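Local structure of collagen adhesin protein (Enterococcus faecalis, 2Z1P) at residues 19-24 / 43-48; 65-70 / 167-172; 275-280 / 291-296. The protein probably binds collagen at the bacterial surface as a cell-wall-anchored adhesin, of which this chain is the two-domain ligand-binding part. One frame throughout, in Å; residues are numbered along the deposited sequence.

Interaction 1 of 3, residues 19-24 / 43-48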
loop_
_atom_site.group_PDB
_atom_site.type_symbol
_atom_site.label_atom_id
_atom_site.label_comp_id
_atom_site.label_asym_id
_atom_site.label_seq_id
_atom_site.Cartn_x
_atom_site.Cartn_y
_atom_site.Cartn_z
ATOM N N ILE A 19 -21.126 -17.253 16.581
ATOM C CA ILE A 19 -20.627 -15.922 16.905
ATOM C C ILE A 19 -20.254 -15.107 15.672
ATOM O O ILE A 19 -20.689 -13.964 15.529
ATOM C CB ILE A 19 -19.404 -16.012 17.850
ATOM C CG1 ILE A 19 -19.863 -16.484 19.230
ATOM C CG2 ILE A 19 -18.719 -14.660 17.965
ATOM C CD1 ILE A 19 -18.821 -17.298 19.975
ATOM N N VAL A 20 -19.458 -15.696 14.780
ATOM C CA VAL A 20 -19.021 -15.006 13.563
ATOM C C VAL A 20 -20.197 -14.619 12.663
ATOM O O VAL A 20 -20.930 -15.485 12.185
ATOM C CB VAL A 20 -18.052 -15.879 12.761
ATOM C CG1 VAL A 20 -17.336 -15.036 11.736
ATOM C CG2 VAL A 20 -17.073 -16.555 13.701
ATOM N N ASP A 21 -20.375 -13.318 12.437
ATOM C CA ASP A 21 -21.471 -12.820 11.608
ATOM C C ASP A 21 -21.128 -12.681 10.131
ATOM O O ASP A 21 -21.982 -12.891 9.270
ATOM C CB ASP A 21 -21.966 -11.484 12.147
ATOM C CG ASP A 21 -22.613 -11.623 13.502
ATOM O OD1 ASP A 21 -23.841 -11.862 13.569
ATOM O OD2 ASP A 21 -21.879 -11.523 14.506
ATOM N N LYS A 22 -19.884 -12.314 9.835
ATOM C CA LYS A 22 -19.445 -12.195 8.449
ATOM C C LYS A 22 -17.974 -11.822 8.308
ATOM O O LYS A 22 -17.386 -11.201 9.191
ATOM C CB LYS A 22 -20.321 -11.190 7.670
ATOM C CG LYS A 22 -20.123 -9.730 8.008
ATOM C CD LYS A 22 -21.046 -8.808 7.194
ATOM C CE LYS A 22 -20.860 -9.005 5.689
ATOM N NZ LYS A 22 -21.704 -8.069 4.884
ATOM N N VAL A 23 -17.391 -12.262 7.194
ATOM C CA VAL A 23 -16.003 -11.989 6.818
ATOM C C VAL A 23 -16.164 -11.411 5.414
ATOM O O VAL A 23 -16.256 -12.127 4.425
ATOM C CB VAL A 23 -15.131 -13.279 6.802
ATOM C CG1 VAL A 23 -15.931 -14.455 6.281
ATOM C CG2 VAL A 23 -13.886 -13.062 5.953
ATOM N N GLU A 24 -16.211 -10.091 5.358
ATOM C CA GLU A 24 -16.438 -9.364 4.134
ATOM C C GLU A 24 -15.225 -8.691 3.512
ATOM O O GLU A 24 -14.405 -8.073 4.198
ATOM C CB GLU A 24 -17.529 -8.341 4.430
ATOM C CG GLU A 24 -17.619 -7.153 3.522
ATOM C CD GLU A 24 -18.389 -6.023 4.178
ATOM O OE1 GLU A 24 -18.715 -5.045 3.477
ATOM O OE2 GLU A 24 -18.666 -6.106 5.400
ATOM N N SER A 43 -20.794 -11.166 16.796
ATOM C CA SER A 43 -21.845 -10.828 17.758
ATOM C C SER A 43 -22.077 -11.978 18.732
ATOM O O SER A 43 -21.933 -13.154 18.379
ATOM C CB SER A 43 -23.169 -10.536 17.037
ATOM O OG SER A 43 -23.027 -9.504 16.074
ATOM N N ASP A 44 -22.434 -11.635 19.964
ATOM C CA ASP A 44 -22.705 -12.658 20.955
ATOM C C ASP A 44 -24.135 -13.107 20.688
ATOM O O ASP A 44 -25.081 -12.306 20.724
ATOM C CB ASP A 44 -22.554 -12.100 22.378
ATOM C CG ASP A 44 -21.500 -12.848 23.201
ATOM O OD1 ASP A 44 -21.262 -12.455 24.363
ATOM O OD2 ASP A 44 -20.909 -13.826 22.690
ATOM N N LYS A 45 -24.275 -14.394 20.387
ATOM C CA LYS A 45 -25.572 -14.979 20.089
ATOM C C LYS A 45 -26.110 -15.773 21.292
ATOM O O LYS A 45 -25.344 -16.230 22.151
ATOM C CB LYS A 45 -25.461 -15.859 18.829
ATOM C CG LYS A 45 -26.373 -15.417 17.677
ATOM C CD LYS A 45 -26.220 -13.925 17.342
ATOM C CE LYS A 45 -25.290 -13.673 16.154
ATOM N NZ LYS A 45 -23.900 -14.194 16.344
ATOM N N GLU A 46 -27.432 -15.907 21.349
ATOM C CA GLU A 46 -28.100 -16.603 22.437
ATOM C C GLU A 46 -27.537 -17.997 22.686
ATOM O O GLU A 46 -27.001 -18.270 23.767
ATOM C CB GLU A 46 -29.604 -16.665 22.157
ATOM C CG GLU A 46 -30.289 -15.298 22.255
ATOM C CD GLU A 46 -31.794 -15.354 22.028
ATOM O OE1 GLU A 46 -32.224 -15.565 20.877
ATOM O OE2 GLU A 46 -32.551 -15.187 23.005
ATOM N N ASN A 47 -27.644 -18.861 21.681
ATOM C CA ASN A 47 -27.164 -20.243 21.772
ATOM C C ASN A 47 -25.711 -20.405 22.243
ATOM O O ASN A 47 -25.371 -21.409 22.868
ATOM C CB ASN A 47 -27.358 -20.955 20.422
ATOM C CG ASN A 47 -26.573 -20.308 19.294
ATOM O OD1 ASN A 47 -25.408 -20.647 19.056
ATOM N ND2 ASN A 47 -27.209 -19.371 18.593
ATOM N N GLN A 48 -24.850 -19.437 21.943
ATOM C CA GLN A 48 -23.457 -19.522 22.369
ATOM C C GLN A 48 -22.827 -18.134 22.424
ATOM O O GLN A 48 -22.860 -17.379 21.449
ATOM C CB GLN A 48 -22.652 -20.438 21.427
ATOM C CG GLN A 48 -21.150 -20.494 21.731
ATOM C CD GLN A 48 -20.364 -21.342 20.729
ATOM O OE1 GLN A 48 -19.137 -21.448 20.821
ATOM N NE2 GLN A 48 -21.067 -21.949 19.768
#
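Ser43 meets Ile19 and Asp21 where strand 35-43 ends and the edge strand 20-25 begins. The two strands are antiparallel neighbours in a sheet of the first Ig-like domain. Ser43 N donates to Ile19 O over 3.1 Å, and the bond is almost straight (176°). Ile19 O also accepts a weak bond from Lys45 NZ at 3.3 Å, which gives this carbonyl two donors. Lys45 NZ is shared among several acceptors. It bonds Ser43 O at 3.0 Å, from above that carbonyl plane, and Ser18 O just ahead of Ile19. The lysine chain is bent at chi2, chi3 and chi4, and these bends curl the ammonium back to the carbonyls. A long salt bridge, 3.6 Å from Lys45 NZ to Asp21 OD1, adds to its partners. The other carboxylate oxygen, Asp21 OD2, takes the Ser43 hydroxyl: OG donates to it over 2.8 Å from above the carboxylate plane. A classic beta bulge at Asp21 and Lys22, opposite Ser41, lies beside this contact. Asp44 has its main partner elsewhere, in a salt bridge to Lys51. Ile19 adds carbon contacts to carbonyl oxygens, with CG1 3.8 Å from Gln48 O. Outside the two segments it packs on Phe42 and Leu14. The chemistry is thus mainly polar. One ammonium collects carbonyls from both segments, and the Asp21 carboxylate probably steadies its charge.

Interaction 2 of 3, residues 65-70 / 167-172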
loop_
_atom_site.group_PDB
_atom_site.type_symbol
_atom_site.label_atom_id
_atom_site.label_comp_id
_atom_site.label_asym_id
_atom_site.label_seq_id
_atom_site.Cartn_x
_atom_site.Cartn_y
_atom_site.Cartn_z
ATOM N N VAL A 65 -2.275 -14.469 0.934
ATOM C CA VAL A 65 -1.401 -14.429 2.089
ATOM C C VAL A 65 -1.685 -13.247 2.991
ATOM O O VAL A 65 -1.750 -12.116 2.518
ATOM C CB VAL A 65 0.044 -14.327 1.654
ATOM C CG1 VAL A 65 0.938 -14.327 2.875
ATOM C CG2 VAL A 65 0.377 -15.471 0.699
ATOM N N GLY A 66 -1.850 -13.508 4.288
ATOM C CA GLY A 66 -2.112 -12.432 5.236
ATOM C C GLY A 66 -0.811 -11.685 5.437
ATOM O O GLY A 66 0.252 -12.284 5.354
ATOM N N MET A 67 -0.863 -10.390 5.701
ATOM C CA MET A 67 0.376 -9.642 5.870
ATOM C C MET A 67 0.752 -9.376 7.323
ATOM O O MET A 67 0.072 -8.633 8.037
ATOM C CB MET A 67 0.298 -8.324 5.098
ATOM C CG MET A 67 0.099 -8.503 3.602
ATOM S SD MET A 67 0.027 -6.936 2.715
ATOM C CE MET A 67 -1.677 -6.385 3.115
ATOM N N THR A 68 1.857 -9.991 7.737
ATOM C CA THR A 68 2.383 -9.870 9.092
ATOM C C THR A 68 3.237 -8.613 9.209
ATOM O O THR A 68 2.989 -7.623 8.528
ATOM C CB THR A 68 3.263 -11.086 9.429
ATOM O OG1 THR A 68 4.458 -11.052 8.631
ATOM C CG2 THR A 68 2.504 -12.378 9.146
ATOM N N GLU A 69 4.240 -8.667 10.082
ATOM C CA GLU A 69 5.166 -7.558 10.279
ATOM C C GLU A 69 6.376 -7.850 9.406
ATOM O O GLU A 69 6.521 -8.961 8.895
ATOM C CB GLU A 69 5.612 -7.471 11.737
ATOM C CG GLU A 69 4.556 -6.982 12.696
ATOM C CD GLU A 69 4.104 -5.575 12.386
ATOM O OE1 GLU A 69 4.801 -4.890 11.598
ATOM O OE2 GLU A 69 3.058 -5.149 12.933
ATOM N N ASN A 70 7.241 -6.857 9.229
ATOM C CA ASN A 70 8.440 -7.027 8.419
ATOM C C ASN A 70 9.232 -8.193 9.023
ATOM O O ASN A 70 9.851 -8.992 8.309
ATOM C CB ASN A 70 9.276 -5.740 8.452
ATOM C CG ASN A 70 9.904 -5.401 7.104
ATOM O OD1 ASN A 70 10.616 -6.210 6.506
ATOM N ND2 ASN A 70 9.648 -4.190 6.627
ATOM N N ALA A 167 4.315 -0.668 0.691
ATOM C CA ALA A 167 5.519 -1.472 0.850
ATOM C C ALA A 167 5.179 -2.859 1.372
ATOM O O ALA A 167 6.030 -3.745 1.393
ATOM C CB ALA A 167 6.475 -0.787 1.808
ATOM N N GLY A 168 3.928 -3.036 1.788
ATOM C CA GLY A 168 3.485 -4.309 2.324
ATOM C C GLY A 168 3.617 -4.364 3.841
ATOM O O GLY A 168 3.039 -3.543 4.574
ATOM N N GLU A 169 4.395 -5.337 4.311
ATOM C CA GLU A 169 4.639 -5.549 5.738
ATOM C C GLU A 169 5.681 -4.561 6.295
ATOM O O GLU A 169 6.026 -4.599 7.478
ATOM C CB GLU A 169 5.072 -7.010 5.950
ATOM C CG GLU A 169 3.994 -8.023 5.502
ATOM C CD GLU A 169 4.504 -9.122 4.556
ATOM O OE1 GLU A 169 5.093 -10.121 5.032
ATOM O OE2 GLU A 169 4.316 -8.986 3.324
ATOM N N SER A 170 6.154 -3.666 5.428
ATOM C CA SER A 170 7.146 -2.651 5.779
ATOM C C SER A 170 6.468 -1.509 6.498
ATOM O O SER A 170 7.098 -0.798 7.276
ATOM C CB SER A 170 7.812 -2.071 4.522
ATOM O OG SER A 170 8.513 -3.045 3.773
ATOM N N ASN A 171 5.182 -1.328 6.213
ATOM C CA ASN A 171 4.403 -0.246 6.794
ATOM C C ASN A 171 4.923 1.055 6.191
ATOM O O ASN A 171 5.068 2.066 6.871
ATOM C CB ASN A 171 4.547 -0.257 8.315
ATOM C CG ASN A 171 3.963 -1.517 8.939
ATOM O OD1 ASN A 171 4.407 -1.977 9.995
ATOM N ND2 ASN A 171 2.953 -2.076 8.285
ATOM N N GLN A 172 5.204 0.997 4.892
ATOM C CA GLN A 172 5.709 2.138 4.147
ATOM C C GLN A 172 4.886 2.302 2.896
ATOM O O GLN A 172 4.082 1.442 2.553
ATOM C CB GLN A 172 7.146 1.907 3.702
ATOM C CG GLN A 172 8.132 1.619 4.801
ATOM C CD GLN A 172 9.511 1.296 4.246
ATOM O OE1 GLN A 172 9.681 0.332 3.492
ATOM N NE2 GLN A 172 10.502 2.102 4.614
HETATM O O HOH W 1 2.952 -11.702 5.392
#
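Glu169 reaches from a hairpin turn of the collagen-binding domain to Met67 and Thr68 of the first Ig-like domain. The turn is type I, from Gly168 to Asn171, and it joins the antiparallel strands 160-166 and 172-179. The contact therefore lies at the junction of the two domains. Packing comes first. Glu169 has its CG anti to its own carbonyl carbon (chi1 -61°), and this lays the aliphatic part of the chain along the backbone of 67-69. Its CG sits 3.7 Å from Met67 CB and 3.2 Å from Thr68 O. Met67 SD lies near Gly168 CA. Farther along the turn, Asn70 ND2 stands 3.1 Å from Ser170 CA. Charge comes next. The Glu169 carboxylate is paired outside the two segments, OE2 with Lys115 and OE1 with Lys89. Both lysines belong to the first domain, so the glutamate finds its counter-charges across the domain junction. They would also be expected to favour the charged form of the glutamate. Water is the third kind. One molecule donates to Gly66 O at 2.8 Å, accepts from Thr68 N at 3.1 Å, and donates weakly to Glu169 OE1 at 2.7 Å. It thus links the carboxylate to the backbone of the facing segment. The last kind is a bond inside 65-70: Thr68 OG1 donates to Glu69 O over 2.9 Å, in the carbonyl plane and on a lone pair.

Interaction 3 of 3, residues 275-280 / 291-296; sequences NSYDIN and EKNTSQ
Tyr277 holds its CG between its backbone N and its carbonyl carbon (chi1 70°), which lays the ring against the backbone of Asn293. Asn293 N lies 3.9 Å above the ring plane, over its centre. Asn293 CB touches the far end of the tyrosine, 3.6 Å from Tyr277 OH. The ring and the Asn293 amide are almost perpendicular, 88° apart. With CG anti to its backbone N (chi1 -169°), Asp278 runs beside Lys292, which bends at chi3, and the two point the same way. Asp278 OD1 and Lys292 NZ form a salt bridge of 3.1 Å, while Asp278 OD2 accepts from Asn290. These segments are the two arms of an antiparallel beta hairpin in the collagen-binding domain, with 289-298 the edge strand of its sheet. Asn275 with Ser295, Tyr277 with Asn293 and Ile279 with Glu291 are hydrogen-bonded pairs, with side chains on one face. The short bond from Ile279 N to Glu291 O, 2.6 Å, runs nearly along the C=O axis. Ser276 with Thr294 and Asp278 with Lys292 are non-hydrogen-bonded pairs on the opposite face. There the hydroxyls Ser276 OG and Thr294 OG1 bond each other at 2.6 Å. On the Tyr277 face, Phe160 meets the tyrosine edge-to-face, Asn275 bonds Asp194 and Lys162, and Ser295 OG bonds Lys162 O. A water accepts a hydrogen bond from Tyr277 OH at 2.7 Å and donates to Glu291 OE2 at 2.5 Å.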
loop_
_atom_site.group_PDB
_atom_site.type_symbol
_atom_site.label_atom_id
_atom_site.label_comp_id
_atom_site.label_asym_id
_atom_site.label_seq_id
_atom_site.Cartn_x
_atom_site.Cartn_y
_atom_site.Cartn_z
ATOM N N ASN A 275 0.055 12.096 -2.383
ATOM C CA ASN A 275 1.235 12.872 -2.694
ATOM C C ASN A 275 0.907 13.749 -3.894
ATOM O O ASN A 275 0.438 13.271 -4.915
ATOM C CB ASN A 275 2.429 11.963 -2.965
ATOM C CG ASN A 275 3.746 12.721 -2.959
ATOM O OD1 ASN A 275 4.808 12.144 -2.764
ATOM N ND2 ASN A 275 3.675 14.021 -3.176
ATOM N N SER A 276 1.123 15.047 -3.740
ATOM C CA SER A 276 0.822 15.994 -4.791
ATOM C C SER A 276 2.091 16.608 -5.347
ATOM O O SER A 276 3.101 16.712 -4.647
ATOM C CB SER A 276 -0.080 17.073 -4.229
ATOM O OG SER A 276 -1.171 16.459 -3.574
ATOM N N TYR A 277 2.044 17.025 -6.607
ATOM C CA TYR A 277 3.223 17.608 -7.225
ATOM C C TYR A 277 2.872 18.744 -8.159
ATOM O O TYR A 277 1.761 18.817 -8.679
ATOM C CB TYR A 277 3.972 16.533 -8.025
ATOM C CG TYR A 277 3.238 16.093 -9.272
ATOM C CD1 TYR A 277 3.221 16.893 -10.417
ATOM C CD2 TYR A 277 2.498 14.925 -9.282
ATOM C CE1 TYR A 277 2.479 16.541 -11.534
ATOM C CE2 TYR A 277 1.751 14.563 -10.394
ATOM C CZ TYR A 277 1.741 15.374 -11.517
ATOM O OH TYR A 277 0.983 15.017 -12.610
ATOM N N ASP A 278 3.830 19.636 -8.367
ATOM C CA ASP A 278 3.641 20.728 -9.306
ATOM C C ASP A 278 4.891 20.686 -10.160
ATOM O O ASP A 278 6.006 20.864 -9.664
ATOM C CB ASP A 278 3.530 22.077 -8.609
ATOM C CG ASP A 278 3.059 23.168 -9.549
ATOM O OD1 ASP A 278 1.999 23.764 -9.277
ATOM O OD2 ASP A 278 3.737 23.422 -10.567
ATOM N N ILE A 279 4.708 20.436 -11.449
ATOM C CA ILE A 279 5.845 20.337 -12.339
ATOM C C ILE A 279 5.830 21.368 -13.453
ATOM O O ILE A 279 4.790 21.703 -14.019
ATOM C CB ILE A 279 5.932 18.918 -12.950
ATOM C CG1 ILE A 279 7.345 18.642 -13.446
ATOM C CG2 ILE A 279 4.949 18.782 -14.092
ATOM C CD1 ILE A 279 7.584 17.207 -13.863
ATOM N N ASN A 280 7.020 21.876 -13.736
ATOM C CA ASN A 280 7.242 22.844 -14.787
ATOM C C ASN A 280 8.326 22.251 -15.672
ATOM O O ASN A 280 9.370 21.804 -15.182
ATOM C CB ASN A 280 7.690 24.174 -14.188
ATOM C CG ASN A 280 6.529 24.970 -13.617
ATOM O OD1 ASN A 280 5.657 25.442 -14.360
ATOM N ND2 ASN A 280 6.505 25.114 -12.294
ATOM N N GLU A 291 1.892 21.466 -14.871
ATOM C CA GLU A 291 0.976 20.430 -14.461
ATOM C C GLU A 291 1.176 20.105 -12.999
ATOM O O GLU A 291 2.272 20.228 -12.458
ATOM C CB GLU A 291 1.201 19.175 -15.289
ATOM C CG GLU A 291 0.886 19.350 -16.746
ATOM C CD GLU A 291 1.230 18.122 -17.545
ATOM O OE1 GLU A 291 0.931 18.101 -18.761
ATOM O OE2 GLU A 291 1.804 17.181 -16.949
ATOM N N LYS A 292 0.090 19.696 -12.367
ATOM C CA LYS A 292 0.114 19.328 -10.973
ATOM C C LYS A 292 -0.970 18.266 -10.814
ATOM O O LYS A 292 -1.805 18.087 -11.701
ATOM C CB LYS A 292 -0.176 20.555 -10.105
ATOM C CG LYS A 292 -1.515 21.192 -10.380
ATOM C CD LYS A 292 -1.541 22.636 -9.930
ATOM C CE LYS A 292 -0.604 23.489 -10.773
ATOM N NZ LYS A 292 -0.623 24.932 -10.378
ATOM N N ASN A 293 -0.949 17.553 -9.694
ATOM C CA ASN A 293 -1.934 16.523 -9.451
ATOM C C ASN A 293 -1.630 15.866 -8.128
ATOM O O ASN A 293 -0.591 16.135 -7.521
ATOM C CB ASN A 293 -1.889 15.496 -10.577
ATOM C CG ASN A 293 -3.023 14.506 -10.506
ATOM O OD1 ASN A 293 -4.137 14.856 -10.135
ATOM N ND2 ASN A 293 -2.752 13.265 -10.880
ATOM N N THR A 294 -2.548 15.012 -7.687
ATOM C CA THR A 294 -2.411 14.285 -6.429
ATOM C C THR A 294 -2.590 12.796 -6.659
ATOM O O THR A 294 -3.627 12.364 -7.154
ATOM C CB THR A 294 -3.469 14.726 -5.414
ATOM O OG1 THR A 294 -3.265 16.098 -5.075
ATOM C CG2 THR A 294 -3.378 13.889 -4.153
ATOM N N SER A 295 -1.581 12.013 -6.294
ATOM C CA SER A 295 -1.634 10.567 -6.454
ATOM C C SER A 295 -2.221 9.948 -5.221
ATOM O O SER A 295 -1.995 10.419 -4.110
ATOM C CB SER A 295 -0.241 9.986 -6.665
ATOM O OG SER A 295 0.221 10.261 -7.969
ATOM N N GLN A 296 -2.963 8.871 -5.417
ATOM C CA GLN A 296 -3.573 8.175 -4.300
ATOM C C GLN A 296 -3.029 6.762 -4.183
ATOM O O GLN A 296 -2.561 6.180 -5.161
ATOM C CB GLN A 296 -5.080 8.103 -4.499
ATOM C CG GLN A 296 -5.758 9.444 -4.562
ATOM C CD GLN A 296 -6.638 9.687 -3.361
ATOM O OE1 GLN A 296 -7.357 10.680 -3.306
ATOM N NE2 GLN A 296 -6.587 8.781 -2.390
HETATM O O HOH W 2 2.208 15.707 -14.953
#

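Overall arrangement
The three contacts follow one another along the chain. Interactions 1 and 2 reach the same antiparallel sheet of the first Ig-like domain. Interaction 1 is at the start of the outermost strand 20-25 and the end of 35-43; interaction 2 is in the loop after the other outermost strand, 64-66. Their centres are 29 Å apart. Interaction 2 crosses to the collagen-binding domain, and its centre lies 27 Å from that of interaction 3, which sits wholly within that domain in a different sheet. Interactions 1 and 3 lie on opposite sides of the chain's centre, with centres 46 Å apart. This layout suits a collagen hug, in which two domains wrap around the ligand.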